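Local coordinates for uncharacterized protein (Agrobacterium tumefaciens, PDB 6N90) that is a YoeB-family toxin of a type II toxin-antitoxin system and probably acts as an mRNA interferase, an endonuclease that cuts messenger RNA, at residues Ser8-Asp11 with Asp12-Phe15; Arg59-Ala62 with Glu63-Phe66. All blocks are in the same frame, centred on the assembly; numbering follows the deposited sequence.

Contact 1 (Ser8-Asp11 with Asp12-Phe15); sequences SSWD and DYEF
Trp10 meets Tyr13 and Glu14, the residues three and four places further along one helix, and uses a different part of its indole for each. The six-membered ring of Trp10 approaches the Tyr13 ring at a slant, an oblique aromatic contact with CZ3 of Trp10 3.5 Å from CD2 of Tyr13 and the two planes 35° apart. Both aromatic side chains start with CG opposite the backbone N (chi1 -174° in each), which sends both rings off the same flank of the helix, where their sides meet. The five-membered ring is covered differently: CG of Glu14 sits over its face, 4.2 Å from the centroid, in a CH-pi contact. Because the Glu14 chain then bends at chi2, its carboxylate swings round toward the indole N-H, its plane 85° from that of the ring. A water lies in the indole plane and accepts from NE1 of Trp10 at 3.0 Å; it also lies beside OE2 of Glu14, where the modelled separation of 2.4 Å is improbably short and leaves a bridge doubtful. OE2 forms a salt bridge with Arg32 of the second subunit, while the Tyr13 hydroxyl hydrogen-bonds with Asn28 of its own chain and Gln17 of the second subunit. The backbone beneath is regular, with Asp12 N 3.0 Å from Ser8 O and Glu14 N 2.9 Å from Trp10 O. The arrangement is that of i to i+3 and i to i+4 side-chain packing on an alpha helix, here on the flank of helix 7-19 turned to the second subunit.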
# COMPACT_ATOMS: atom_id res chain seq x y z
N SER A 8 -10.35 0.48 -4.66
CA SER A 8 -11.29 -0.03 -3.67
C SER A 8 -10.63 -0.71 -2.47
O SER A 8 -11.11 -0.56 -1.34
CB SER A 8 -12.29 -1.01 -4.33
OG SER A 8 -11.63 -2.15 -4.83
N SER A 9 -9.53 -1.43 -2.68
CA SER A 9 -8.92 -2.11 -1.54
C SER A 9 -8.25 -1.07 -0.61
O SER A 9 -8.30 -1.21 0.62
CB SER A 9 -7.93 -3.21 -1.97
OG SER A 9 -6.76 -2.72 -2.60
N TRP A 10 -7.67 -0.02 -1.18
CA TRP A 10 -7.10 1.03 -0.32
C TRP A 10 -8.19 1.78 0.44
O TRP A 10 -8.03 2.11 1.62
CB TRP A 10 -6.26 2.02 -1.15
CG TRP A 10 -5.54 3.03 -0.27
CD1 TRP A 10 -5.81 4.39 -0.18
CD2 TRP A 10 -4.47 2.77 0.66
NE1 TRP A 10 -4.96 4.97 0.75
CE2 TRP A 10 -4.13 4.01 1.27
CE3 TRP A 10 -3.75 1.62 1.03
CZ2 TRP A 10 -3.11 4.12 2.21
CZ3 TRP A 10 -2.73 1.73 1.97
CH2 TRP A 10 -2.43 2.98 2.56
N ASP A 11 -9.32 2.01 -0.22
CA ASP A 11 -10.45 2.66 0.45
C ASP A 11 -10.93 1.84 1.65
O ASP A 11 -11.17 2.39 2.73
CB ASP A 11 -11.60 2.89 -0.54
CG ASP A 11 -11.42 4.17 -1.34
OD1 ASP A 11 -10.70 5.08 -0.85
OD2 ASP A 11 -12.00 4.26 -2.44
N ASP A 12 -11.05 0.53 1.47
CA ASP A 12 -11.46 -0.28 2.60
C ASP A 12 -10.41 -0.40 3.68
O ASP A 12 -10.76 -0.52 4.86
CB ASP A 12 -11.87 -1.65 2.12
CG ASP A 12 -13.26 -1.63 1.50
OD1 ASP A 12 -14.06 -0.71 1.81
OD2 ASP A 12 -13.53 -2.53 0.69
N TYR A 13 -9.13 -0.37 3.30
CA TYR A 13 -8.06 -0.34 4.31
C TYR A 13 -8.14 0.95 5.12
O TYR A 13 -8.00 0.92 6.33
CB TYR A 13 -6.70 -0.46 3.65
CG TYR A 13 -5.49 -0.59 4.55
CD1 TYR A 13 -5.23 -1.77 5.26
CD2 TYR A 13 -4.54 0.42 4.60
CE1 TYR A 13 -4.07 -1.90 6.04
CE2 TYR A 13 -3.39 0.32 5.37
CZ TYR A 13 -3.17 -0.83 6.10
OH TYR A 13 -2.01 -0.93 6.86
N GLU A 14 -8.46 2.05 4.44
CA GLU A 14 -8.63 3.33 5.10
C GLU A 14 -9.82 3.22 6.06
O GLU A 14 -9.76 3.69 7.19
CB GLU A 14 -8.86 4.44 4.08
CG GLU A 14 -7.59 5.03 3.50
CD GLU A 14 -7.52 6.54 3.67
OE1 GLU A 14 -8.14 7.06 4.62
OE2 GLU A 14 -6.84 7.19 2.85
N PHE A 15 -10.90 2.60 5.58
CA PHE A 15 -12.09 2.41 6.41
C PHE A 15 -11.72 1.72 7.71
O PHE A 15 -12.18 2.13 8.80
CB PHE A 15 -13.14 1.59 5.65
CG PHE A 15 -14.30 1.16 6.51
CD1 PHE A 15 -15.37 2.00 6.69
CD2 PHE A 15 -14.30 -0.09 7.12
CE1 PHE A 15 -16.47 1.61 7.49
CE2 PHE A 15 -15.39 -0.49 7.92
CZ PHE A 15 -16.48 0.37 8.10
O HOH W 1 -5.22 7.95 1.22

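Contact 2 (Arg59-Ala62 with Glu63-Phe66); sequences RITA and EHRF
Arg59-Ala62 folds back on Glu63-Phe66 in the tight connection between antiparallel strands 56-59 and 64-73, a partly buried turn held chiefly by backbone atoms. His64 O is gripped twice, by Ile60 N at 2.9 Å and by Thr61 N at 3.1 Å, both donors lying in its carbonyl plane. Two successive residues thus face one, a classic beta bulge, at the corner where the chain turns at Ile60. Beyond it, Arg59 and Arg65 form a non-hydrogen-bonded pair whose side chains point the same way. CD of Arg59 rests over the centre of the Arg65 guanidinium, 3.4 Å from CZ of Arg65, and the two guanidinium planes stand 86° apart. The edge of the Arg65 guanidinium meets Ala62 O, nearly in plane and 3.2 Å from Arg65 NH2; a bend at chi2 (-49°) folds the Arg65 chain back toward the turn. The hydrogen bond from NH2, with a weak one from NE to the same oxygen, helps fix the group's rotation. Thr61 OG1 lies at the edge of the His64 ring, 3.4 Å from CD2 of His64, whose ND1 is hydrogen-bonded to Phe86 N. Ile60 CG1 packs 3.9 Å from Phe66 CB, and Ile60 also touches helix 21-36.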
# COMPACT_ATOMS: atom_id res chain seq x y z
N ARG A 59 -8.46 -15.45 5.68
CA ARG A 59 -9.39 -14.89 6.65
C ARG A 59 -8.80 -13.74 7.45
O ARG A 59 -7.76 -13.88 8.08
CB ARG A 59 -9.86 -15.98 7.62
CG ARG A 59 -10.82 -16.97 7.03
CD ARG A 59 -12.09 -17.05 7.85
NE ARG A 59 -11.85 -17.51 9.21
CZ ARG A 59 -12.80 -18.02 9.99
NH1 ARG A 59 -14.04 -18.14 9.52
NH2 ARG A 59 -12.52 -18.42 11.22
N ILE A 60 -9.48 -12.60 7.46
CA ILE A 60 -9.20 -11.58 8.45
C ILE A 60 -10.05 -11.92 9.67
O ILE A 60 -9.55 -12.08 10.77
CB ILE A 60 -9.53 -10.18 7.93
CG1 ILE A 60 -8.92 -9.95 6.55
CG2 ILE A 60 -9.07 -9.08 8.91
CD1 ILE A 60 -9.40 -8.61 5.93
N THR A 61 -11.36 -11.98 9.44
CA THR A 61 -12.32 -12.56 10.39
C THR A 61 -13.26 -13.46 9.60
O THR A 61 -13.09 -13.61 8.40
CB THR A 61 -13.13 -11.50 11.14
OG1 THR A 61 -13.94 -10.76 10.21
CG2 THR A 61 -12.20 -10.56 11.85
N ALA A 62 -14.27 -14.03 10.26
CA ALA A 62 -15.21 -14.90 9.55
C ALA A 62 -15.95 -14.12 8.46
O ALA A 62 -16.25 -14.66 7.40
CB ALA A 62 -16.19 -15.53 10.52
N GLU A 63 -16.20 -12.84 8.72
CA GLU A 63 -16.99 -12.02 7.80
C GLU A 63 -16.15 -11.20 6.81
O GLU A 63 -16.71 -10.57 5.91
CB GLU A 63 -17.90 -11.07 8.59
CG GLU A 63 -19.09 -11.74 9.27
CD GLU A 63 -19.90 -12.64 8.33
OE1 GLU A 63 -20.11 -12.27 7.15
OE2 GLU A 63 -20.33 -13.73 8.79
N HIS A 64 -14.83 -11.21 6.97
CA HIS A 64 -14.00 -10.35 6.13
C HIS A 64 -12.80 -11.07 5.60
O HIS A 64 -12.03 -11.65 6.38
CB HIS A 64 -13.55 -9.10 6.90
CG HIS A 64 -14.69 -8.24 7.35
ND1 HIS A 64 -15.41 -7.46 6.47
CD2 HIS A 64 -15.24 -8.05 8.57
CE1 HIS A 64 -16.36 -6.83 7.14
NE2 HIS A 64 -16.28 -7.16 8.41
N ARG A 65 -12.61 -11.00 4.28
CA ARG A 65 -11.55 -11.75 3.64
C ARG A 65 -10.53 -10.85 2.95
O ARG A 65 -10.83 -9.73 2.50
CB ARG A 65 -12.13 -12.74 2.62
CG ARG A 65 -13.18 -13.69 3.21
CD ARG A 65 -12.70 -14.35 4.51
NE ARG A 65 -13.77 -15.10 5.18
CZ ARG A 65 -13.90 -16.42 5.10
NH1 ARG A 65 -13.02 -17.13 4.41
NH2 ARG A 65 -14.90 -17.03 5.73
N PHE A 66 -9.30 -11.35 2.92
CA PHE A 66 -8.15 -10.68 2.32
C PHE A 66 -7.87 -11.44 1.04
O PHE A 66 -7.44 -12.59 1.09
CB PHE A 66 -6.96 -10.69 3.31
CG PHE A 66 -5.64 -10.17 2.76
CD1 PHE A 66 -5.37 -8.81 2.73
CD2 PHE A 66 -4.65 -11.05 2.33
CE1 PHE A 66 -4.15 -8.33 2.26
CE2 PHE A 66 -3.43 -10.58 1.83
CZ PHE A 66 -3.19 -9.21 1.80

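In the fold
Both contacts are local and partly buried, yet the same short sequence separation serves different ends. Contact 1 is a helix flank whose aromatic side is buried at the subunit interface, with a carboxylate salt-bridged to the second subunit and Ser8 and Asp11 exposed. Contact 2, touched by no other chain of the assembly, is a strand connection ruled by main-chain bonds and two arginines lying side by side; Ile60 and Phe66 are buried, Arg59, Ala62 and Glu63 exposed. The centres of contacts 1 and 2 lie about 14 Å apart. Helix 21-36 receives Tyr13 and Ile60, strand 76-84 Tyr13 and Phe66. Arg85 makes a salt bridge with Asp12 and a cation-pi contact with Phe15, and touches His64.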